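C-1-tetrahydrofolate synthase, cytoplasmic, putative (Trypanosoma brucei, PDB 4CJX) probably interconverts folate one-carbon units as a homodimeric enzyme with NADP-dependent methylenetetrahydrofolate dehydrogenase and methenyltetrahydrofolate cyclohydrolase activities. Local coordinates at residues 36-41 against 299-304; 165-170 against 194-199; 114-119 against 310-315. All coordinates share one frame; numbering follows the deposited sequence.

Contact 1 (36-41 against 299-304); sequences AIQKEL and VTVSML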
loop_
_atom_site.group_PDB
_atom_site.type_symbol
_atom_site.label_atom_id
_atom_site.label_comp_id
_atom_site.label_asym_id
_atom_site.label_seq_id
_atom_site.Cartn_x
_atom_site.Cartn_y
_atom_site.Cartn_z
ATOM N N ALA B 36 30.507 3.187 2.031
ATOM C CA ALA B 36 30.779 2.851 0.622
ATOM C C ALA B 36 29.842 3.595 -0.325
ATOM O O ALA B 36 30.278 4.182 -1.322
ATOM C CB ALA B 36 30.686 1.351 0.376
ATOM N N ILE B 37 28.565 3.588 0.004
ATOM C CA ILE B 37 27.583 4.359 -0.736
ATOM C C ILE B 37 27.982 5.831 -0.793
ATOM O O ILE B 37 27.986 6.433 -1.868
ATOM C CB ILE B 37 26.204 4.245 -0.076
ATOM C CG1 ILE B 37 25.673 2.799 -0.209
ATOM C CG2 ILE B 37 25.245 5.277 -0.659
ATOM C CD1 ILE B 37 24.444 2.477 0.624
ATOM N N GLN B 38 28.319 6.414 0.353
ATOM C CA GLN B 38 28.616 7.849 0.392
ATOM C C GLN B 38 29.907 8.205 -0.336
ATOM O O GLN B 38 30.058 9.316 -0.828
ATOM C CB GLN B 38 28.596 8.356 1.832
ATOM C CG GLN B 38 27.163 8.411 2.341
ATOM C CD GLN B 38 27.016 8.690 3.823
ATOM O OE1 GLN B 38 27.902 9.251 4.472
ATOM N NE2 GLN B 38 25.878 8.296 4.370
ATOM N N LYS B 39 30.824 7.249 -0.434
ATOM C CA LYS B 39 32.061 7.448 -1.185
ATOM C C LYS B 39 31.750 7.559 -2.666
ATOM O O LYS B 39 32.394 8.322 -3.386
ATOM C CB LYS B 39 33.045 6.289 -0.948
ATOM C CG LYS B 39 34.344 6.422 -1.726
ATOM N N GLU B 40 30.765 6.791 -3.119
ATOM C CA GLU B 40 30.417 6.760 -4.527
ATOM C C GLU B 40 29.593 7.994 -4.859
ATOM O O GLU B 40 29.788 8.593 -5.908
ATOM C CB GLU B 40 29.659 5.480 -4.882
ATOM N N LEU B 41 28.672 8.364 -3.965
ATOM C CA LEU B 41 27.915 9.612 -4.113
ATOM C C LEU B 41 28.820 10.842 -4.180
ATOM O O LEU B 41 28.585 11.719 -4.969
ATOM C CB LEU B 41 26.915 9.795 -2.969
ATOM C CG LEU B 41 25.748 8.809 -2.868
ATOM C CD1 LEU B 41 24.852 9.181 -1.704
ATOM C CD2 LEU B 41 24.918 8.719 -4.130
ATOM N N VAL B 299 22.382 3.605 7.040
ATOM C CA VAL B 299 21.972 3.380 5.658
ATOM C C VAL B 299 20.711 4.172 5.299
ATOM O O VAL B 299 20.591 4.651 4.178
ATOM C CB VAL B 299 21.836 1.882 5.322
ATOM C CG1 VAL B 299 21.513 1.685 3.838
ATOM C CG2 VAL B 299 23.151 1.183 5.643
ATOM N N THR B 300 19.804 4.344 6.250
ATOM C CA THR B 300 18.680 5.238 6.067
ATOM C C THR B 300 19.120 6.665 5.666
ATOM O O THR B 300 18.547 7.255 4.750
ATOM C CB THR B 300 17.797 5.274 7.329
ATOM O OG1 THR B 300 17.229 3.980 7.513
ATOM C CG2 THR B 300 16.680 6.297 7.196
ATOM N N VAL B 301 20.139 7.195 6.334
ATOM C CA VAL B 301 20.699 8.497 5.966
ATOM C C VAL B 301 21.270 8.474 4.549
ATOM O O VAL B 301 21.065 9.423 3.777
ATOM C CB VAL B 301 21.807 8.957 6.945
ATOM C CG1 VAL B 301 22.462 10.250 6.472
ATOM C CG2 VAL B 301 21.258 9.123 8.354
ATOM N N SER B 302 21.984 7.397 4.209
ATOM C CA SER B 302 22.590 7.251 2.886
ATOM C C SER B 302 21.547 7.186 1.770
ATOM O O SER B 302 21.773 7.690 0.671
ATOM C CB SER B 302 23.469 5.991 2.828
ATOM O OG SER B 302 24.535 6.112 3.756
ATOM N N MET B 303 20.423 6.549 2.046
ATOM C CA MET B 303 19.348 6.471 1.051
ATOM C C MET B 303 18.672 7.823 0.788
ATOM O O MET B 303 18.183 8.058 -0.317
ATOM C CB MET B 303 18.301 5.429 1.457
ATOM C CG MET B 303 18.811 3.988 1.509
ATOM S SD MET B 303 19.661 3.455 0.011
ATOM C CE MET B 303 21.361 3.743 0.439
ATOM N N LEU B 304 18.623 8.686 1.796
ATOM C CA LEU B 304 18.079 10.028 1.627
ATOM C C LEU B 304 18.969 10.799 0.661
ATOM O O LEU B 304 18.476 11.518 -0.186
ATOM C CB LEU B 304 17.983 10.774 2.963
ATOM C CG LEU B 304 17.831 12.299 2.903
ATOM C CD1 LEU B 304 16.515 12.688 2.241
ATOM C CD2 LEU B 304 17.926 12.921 4.286
#

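Contact 2 (165-170 against 194-199); sequences PCTASA and DIAGLP. With 9L9 ((2S)-2-[[4-[[2,4-bis(azanyl)-6-oxidanylidene-1H-pyrimidin-5-yl]carbamoylamino]phenyl]carbonylamino]pentanedioic acid), chain G.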
loop_
_atom_site.group_PDB
_atom_site.type_symbol
_atom_site.label_atom_id
_atom_site.label_comp_id
_atom_site.label_asym_id
_atom_site.label_seq_id
_atom_site.Cartn_x
_atom_site.Cartn_y
_atom_site.Cartn_z
ATOM N N PRO B 165 10.760 5.449 0.078
ATOM C CA PRO B 165 11.053 5.992 1.391
ATOM C C PRO B 165 12.396 5.457 1.909
ATOM O O PRO B 165 12.767 4.319 1.606
ATOM C CB PRO B 165 9.882 5.517 2.255
ATOM C CG PRO B 165 8.790 5.196 1.298
ATOM C CD PRO B 165 9.467 4.742 0.047
ATOM N N CYS B 166 13.120 6.302 2.635
ATOM C CA CYS B 166 14.524 6.056 2.912
ATOM C C CYS B 166 14.750 4.791 3.775
ATOM O O CYS B 166 15.636 3.981 3.473
ATOM C CB CYS B 166 15.118 7.300 3.566
ATOM S SG CYS B 166 14.885 8.793 2.563
ATOM N N THR B 167 13.939 4.639 4.825
ATOM C CA THR B 167 14.084 3.510 5.735
ATOM C C THR B 167 13.823 2.203 5.009
ATOM O O THR B 167 14.636 1.271 5.090
ATOM C CB THR B 167 13.173 3.619 6.974
ATOM O OG1 THR B 167 13.396 4.878 7.635
ATOM C CG2 THR B 167 13.484 2.474 7.927
ATOM N N ALA B 168 12.714 2.162 4.262
ATOM C CA ALA B 168 12.362 0.987 3.454
ATOM C C ALA B 168 13.473 0.687 2.490
ATOM O O ALA B 168 13.889 -0.454 2.327
ATOM C CB ALA B 168 11.076 1.218 2.690
ATOM N N SER B 169 13.967 1.737 1.860
ATOM C CA SER B 169 15.064 1.584 0.938
ATOM C C SER B 169 16.345 0.974 1.575
ATOM O O SER B 169 17.029 0.154 0.960
ATOM C CB SER B 169 15.365 2.938 0.377
ATOM O OG SER B 169 16.217 2.803 -0.698
ATOM N N ALA B 170 16.669 1.428 2.785
ATOM C CA ALA B 170 17.810 0.953 3.535
ATOM C C ALA B 170 17.670 -0.545 3.847
ATOM O O ALA B 170 18.645 -1.260 3.754
ATOM C CB ALA B 170 17.955 1.738 4.825
ATOM N N ASP B 194 4.481 4.639 8.017
ATOM C CA ASP B 194 4.412 5.182 6.654
ATOM C C ASP B 194 5.738 5.207 5.874
ATOM O O ASP B 194 5.724 5.027 4.668
ATOM C CB ASP B 194 3.679 6.558 6.582
ATOM C CG ASP B 194 4.118 7.564 7.633
ATOM O OD1 ASP B 194 5.233 7.448 8.232
ATOM O OD2 ASP B 194 3.318 8.525 7.863
ATOM N N ILE B 195 6.860 5.396 6.550
ATOM C CA ILE B 195 8.180 5.368 5.883
ATOM C C ILE B 195 9.027 4.119 6.166
ATOM O O ILE B 195 10.151 4.005 5.650
ATOM C CB ILE B 195 9.044 6.617 6.188
ATOM C CG1 ILE B 195 9.029 6.985 7.673
ATOM C CG2 ILE B 195 8.560 7.794 5.372
ATOM C CD1 ILE B 195 9.842 8.229 7.975
ATOM N N ALA B 196 8.497 3.199 6.965
ATOM C CA ALA B 196 9.213 1.979 7.298
ATOM C C ALA B 196 8.374 0.738 6.989
ATOM O O ALA B 196 8.436 0.234 5.878
ATOM C CB ALA B 196 9.643 1.994 8.749
ATOM N N GLY B 197 7.587 0.267 7.957
ATOM C CA GLY B 197 6.860 -1.007 7.820
ATOM C C GLY B 197 5.971 -1.075 6.576
ATOM O O GLY B 197 6.022 -2.038 5.803
ATOM N N LEU B 198 5.165 -0.036 6.376
ATOM C CA LEU B 198 4.212 0.012 5.270
ATOM C C LEU B 198 4.906 -0.156 3.909
ATOM O O LEU B 198 4.681 -1.146 3.217
ATOM C CB LEU B 198 3.385 1.295 5.356
ATOM C CG LEU B 198 2.315 1.506 4.278
ATOM C CD1 LEU B 198 0.991 0.859 4.657
ATOM C CD2 LEU B 198 2.098 2.986 4.036
ATOM N N PRO B 199 5.805 0.775 3.539
ATOM C CA PRO B 199 6.423 0.631 2.214
ATOM C C PRO B 199 7.249 -0.655 2.033
ATOM O O PRO B 199 7.236 -1.265 0.960
ATOM C CB PRO B 199 7.291 1.898 2.069
ATOM C CG PRO B 199 7.382 2.480 3.429
ATOM C CD PRO B 199 6.185 2.033 4.201
HETATM N N2A 9L9 G . 10.838 12.771 7.635
HETATM N N1 9L9 G . 11.329 11.394 9.562
HETATM C C2 9L9 G . 11.547 11.640 8.249
HETATM N N3 9L9 G . 12.395 10.859 7.467
HETATM C C4 9L9 G . 12.992 9.819 8.193
HETATM O O4A 9L9 G . 13.725 9.138 7.494
HETATM N N5A 9L9 G . 13.534 8.595 10.229
HETATM C C5 9L9 G . 12.777 9.533 9.548
HETATM C C6 9L9 G . 11.939 10.377 10.207
HETATM N N7 9L9 G . 11.655 10.160 11.626
HETATM O O8A 9L9 G . 15.543 9.644 9.964
HETATM N N9 9L9 G . 15.420 7.745 11.167
HETATM C C1B 9L9 G . 16.741 7.585 11.481
HETATM C C2B 9L9 G . 17.059 6.612 12.449
HETATM C C3B 9L9 G . 18.374 6.381 12.857
HETATM C C4B 9L9 G . 19.430 7.118 12.315
HETATM C C5B 9L9 G . 19.119 8.058 11.308
HETATM C C6B 9L9 G . 17.799 8.299 10.904
HETATM C C7B 9L9 G . 20.861 6.809 12.715
HETATM O O7B 9L9 G . 21.718 7.016 11.891
HETATM C CAW 9L9 G . 14.864 8.747 10.436
HETATM N N 9L9 G . 21.178 6.239 13.898
HETATM C CA 9L9 G . 22.515 5.815 14.296
HETATM C C 9L9 G . 22.578 4.309 14.183
HETATM O OXT 9L9 G . 21.501 3.698 14.240
HETATM C CB 9L9 G . 22.872 6.110 15.733
HETATM C CG 9L9 G . 22.129 7.321 16.262
HETATM C CD 9L9 G . 22.803 7.783 17.516
HETATM O OE1 9L9 G . 23.998 8.070 17.453
HETATM O OE2 9L9 G . 22.141 7.855 18.561
HETATM O O 9L9 G . 23.673 3.708 14.061
#

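Contact 3 (114-119 against 310-315); sequences ACHSIV and TMFKRS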
loop_
_atom_site.group_PDB
_atom_site.type_symbol
_atom_site.label_atom_id
_atom_site.label_comp_id
_atom_site.label_asym_id
_atom_site.label_seq_id
_atom_site.Cartn_x
_atom_site.Cartn_y
_atom_site.Cartn_z
ATOM N N ALA B 114 17.773 25.918 -6.009
ATOM C CA ALA B 114 18.946 25.163 -5.582
ATOM C C ALA B 114 18.643 24.077 -4.500
ATOM O O ALA B 114 19.540 23.316 -4.132
ATOM C CB ALA B 114 20.038 26.121 -5.112
ATOM N N CYS B 115 17.392 24.015 -4.030
ATOM C CA CYS B 115 16.891 22.951 -3.148
ATOM C C CYS B 115 16.109 21.882 -3.945
ATOM O O CYS B 115 15.045 22.166 -4.492
ATOM C CB CYS B 115 15.979 23.531 -2.057
ATOM S SG CYS B 115 15.105 22.291 -1.037
ATOM N N HIS B 116 16.633 20.662 -3.974
ATOM C CA HIS B 116 16.033 19.553 -4.715
ATOM C C HIS B 116 15.274 18.536 -3.846
ATOM O O HIS B 116 14.462 17.766 -4.360
ATOM C CB HIS B 116 17.126 18.868 -5.506
ATOM C CG HIS B 116 17.870 19.828 -6.372
ATOM N ND1 HIS B 116 19.195 20.141 -6.176
ATOM C CD2 HIS B 116 17.436 20.631 -7.370
ATOM C CE1 HIS B 116 19.562 21.056 -7.053
ATOM N NE2 HIS B 116 18.511 21.367 -7.791
ATOM N N SER B 117 15.517 18.568 -2.541
ATOM C CA SER B 117 14.889 17.660 -1.580
ATOM C C SER B 117 14.417 18.413 -0.344
ATOM O O SER B 117 15.171 19.210 0.202
ATOM C CB SER B 117 15.909 16.598 -1.108
ATOM O OG SER B 117 15.929 15.491 -1.985
ATOM N N ILE B 118 13.215 18.091 0.129
ATOM C CA ILE B 118 12.689 18.599 1.390
ATOM C C ILE B 118 12.316 17.464 2.338
ATOM O O ILE B 118 11.487 16.610 2.019
ATOM C CB ILE B 118 11.433 19.461 1.156
ATOM C CG1 ILE B 118 11.781 20.681 0.304
ATOM C CG2 ILE B 118 10.811 19.883 2.481
ATOM C CD1 ILE B 118 10.571 21.380 -0.290
ATOM N N VAL B 119 12.922 17.483 3.518
ATOM C CA VAL B 119 12.686 16.493 4.549
ATOM C C VAL B 119 12.026 17.183 5.747
ATOM O O VAL B 119 12.588 18.121 6.340
ATOM C CB VAL B 119 14.012 15.826 4.980
ATOM C CG1 VAL B 119 13.848 15.019 6.278
ATOM C CG2 VAL B 119 14.567 14.925 3.888
ATOM N N THR B 310 19.379 11.476 -7.081
ATOM C CA THR B 310 18.471 11.084 -8.160
ATOM C C THR B 310 17.545 12.244 -8.542
ATOM O O THR B 310 17.382 12.553 -9.737
ATOM C CB THR B 310 17.686 9.805 -7.820
ATOM O OG1 THR B 310 18.616 8.738 -7.611
ATOM C CG2 THR B 310 16.773 9.411 -8.942
ATOM N N MET B 311 16.988 12.927 -7.541
ATOM C CA MET B 311 16.102 14.082 -7.801
ATOM C C MET B 311 16.886 15.244 -8.443
ATOM O O MET B 311 16.417 15.874 -9.390
ATOM C CB MET B 311 15.380 14.513 -6.515
ATOM C CG MET B 311 14.423 13.441 -5.980
ATOM S SD MET B 311 14.343 13.305 -4.164
ATOM C CE MET B 311 13.134 14.578 -3.846
ATOM N N PHE B 312 18.092 15.494 -7.946
ATOM C CA PHE B 312 18.973 16.484 -8.541
ATOM C C PHE B 312 19.154 16.189 -10.030
ATOM O O PHE B 312 18.906 17.057 -10.860
ATOM C CB PHE B 312 20.318 16.507 -7.819
ATOM C CG PHE B 312 21.368 17.333 -8.499
ATOM C CD1 PHE B 312 21.300 18.722 -8.483
ATOM C CD2 PHE B 312 22.430 16.733 -9.156
ATOM C CE1 PHE B 312 22.274 19.503 -9.097
ATOM C CE2 PHE B 312 23.400 17.503 -9.782
ATOM C CZ PHE B 312 23.327 18.893 -9.753
ATOM N N LYS B 313 19.545 14.959 -10.368
ATOM C CA LYS B 313 19.816 14.606 -11.767
ATOM C C LYS B 313 18.583 14.767 -12.647
ATOM O O LYS B 313 18.685 15.290 -13.745
ATOM C CB LYS B 313 20.417 13.197 -11.906
ATOM C CG LYS B 313 21.816 13.091 -11.304
ATOM C CD LYS B 313 22.559 11.790 -11.625
ATOM C CE LYS B 313 21.703 10.566 -11.401
ATOM N NZ LYS B 313 22.490 9.358 -10.992
ATOM N N ARG B 314 17.423 14.354 -12.151
ATOM C CA ARG B 314 16.177 14.498 -12.891
ATOM C C ARG B 314 15.900 15.960 -13.196
ATOM O O ARG B 314 15.596 16.299 -14.354
ATOM C CB ARG B 314 15.005 13.880 -12.123
ATOM N N SER B 315 16.029 16.828 -12.191
ATOM C CA SER B 315 15.773 18.267 -12.392
ATOM C C SER B 315 16.776 18.935 -13.342
ATOM O O SER B 315 16.428 19.871 -14.049
ATOM C CB SER B 315 15.742 19.024 -11.054
ATOM O OG SER B 315 17.047 19.309 -10.585
#

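Contact 1 (36-41 against 299-304)
Facing each other through Q38 and S302, the helical segments 36-41 and 299-304 run nearly parallel: their N-to-C directions differ by 20° and their axes come within 9.9 Å. The CA atoms of Q38 and S302 are 6.5 Å apart, and small S302, its CB directed at the other helix, sits where the two backbones come nearest. Q38 starts out along the flank of its helix, with CG anti to the carbonyl carbon, and then extends, which brings its amide across the gap. There Q38 NE2 donates to S302 OG over 2.6 Å. The bond is short but bent, with an N-H...O angle of 133°, and the hydroxyl lies tilted 29° from the amide plane. S302 OG also makes a weak hydrogen bond to the carbonyl O of P298, one turn earlier in its own helix.

Beside this polar link lies an apolar one. I37 points at the partner helix; its CG2 touches S302 CB at 4.0 Å, while the CD1 end reaches M303. The M303 chain leaves its backbone away from helix 30-51 but bends at chi2 and chi3, so that CE returns toward I37 CD1, the two side chains crossing at about a right angle. The modelled 3.3 Å between I37 CD1 and M303 CE is closer than normal van der Waals contact, so the exact spacing is doubtful. L41 CD1 grazes the carbonyl O of S302 at 4.2 Å.

The N-terminal helix 30-51 is thereby packed on the C-terminal helix 296-316, whose V301 touches the bound inhibitor. The buried S302 hydroxyl is held by the Q38 amide and, weakly, by the carbonyl of P298, so a single polar tie is set within an otherwise apolar seam.

Contact 2 (165-170 against 194-199)
I195, at a site seen to bind NADP(+), also belongs to the inhibitor pocket, and the loop that carries it rests on the first turn of helix 166-178. The I195 carbonyl O lies 3.3 Å from T167 CB and accepts a weak hydrogen bond from A168 N at 3.4 Å, with an N-H...O angle of 140°. T167 CG2, which lies anti to the backbone N, meets A196 CB at 4.0 Å. P165, the N-cap residue of helix 166-178, touches both the loop and the helix after it: its CB packs against I195 CG2 at 4.1 Å and its CG against P199 CB at 3.7 Å. A168 CB adds a second contact to P199 CB at 3.9 Å. With chi1 at 45°, CG1 of I195 lies between the backbone N and the carbonyl carbon, and the side chain extends to put CD1 3.5 Å from C4 of the inhibitor's pyrimidine ring. That ligand is also hydrogen-bonded by K77, D144 and the backbone carbonyls of V120 and L122. With only a weak hydrogen bond across it, the contact probably rests mainly on apolar packing of P165, T167 and A168 against I195, A196 and P199, while the isoleucine tip presents an apolar surface to the heterocycle.

Contact 3 (114-119 against 310-315)
Aromatic contact dominates where H116 meets F312. F312 turns the edge of its ring toward the imidazole face in an offset edge-to-face pair, with centroids 5.1 Å apart and planes at 64°. The closest atoms are H116 CE1 and F312 CD1 at 3.2 Å, CE1 lying near the plane of the phenyl ring. CG of F312 is anti to the backbone N (chi1 170°), which swings the phenyl ring to the ND1-CE1 side of the imidazole while F312 CA remains over the face of that ring. H116 ND1 is hydrogen-bonded to the backbone N of G58, which should restrain the ring's rotation.

H116 links the C-terminal helix 296-316 to the start of strand 117-120, an outer strand of the three-stranded parallel sheet in the catalytic domain; S117 joins that strand to neighbouring strand 58-64 through backbone bonds.

Thioether packing comes next. M311, directed at the strand and bent at chi2 and chi3, lays SD 3.5 Å from S117 OG, and its CE touches the carbonyl O of H116 at 3.5 Å. The S117 hydroxyl has its hydrogen bond with T308 OG1, a turn earlier on the same helix as M311.

At the exposed end S315 OG comes obliquely to the imidazole, 3.5 Å from H116 CD2, without a hydrogen bond across; this hydroxyl donates its hydrogen bond to the carbonyl O of F312 at 2.9 Å.

Helix 296-316 is common to contacts 1 and 3, whose centres are about 15 Å apart. Its earlier part packs on helix 30-51 and its last turns on the edge of the three-stranded sheet, so the end of the chain is fastened twice to the N-terminal catalytic domain. Between them, L304 CD1 touches V119 CG2 at 3.4 Å. Along the chain the segments of contacts 1 and 3 alternate, while contact 2 is nested inside the loops closed by both. Contact 2 lies about 15 Å from contact 1, centre to centre, and joins it where M303 and T300 pack on A170. V301, I195 and V119, one from each contact, all line the inhibitor pocket.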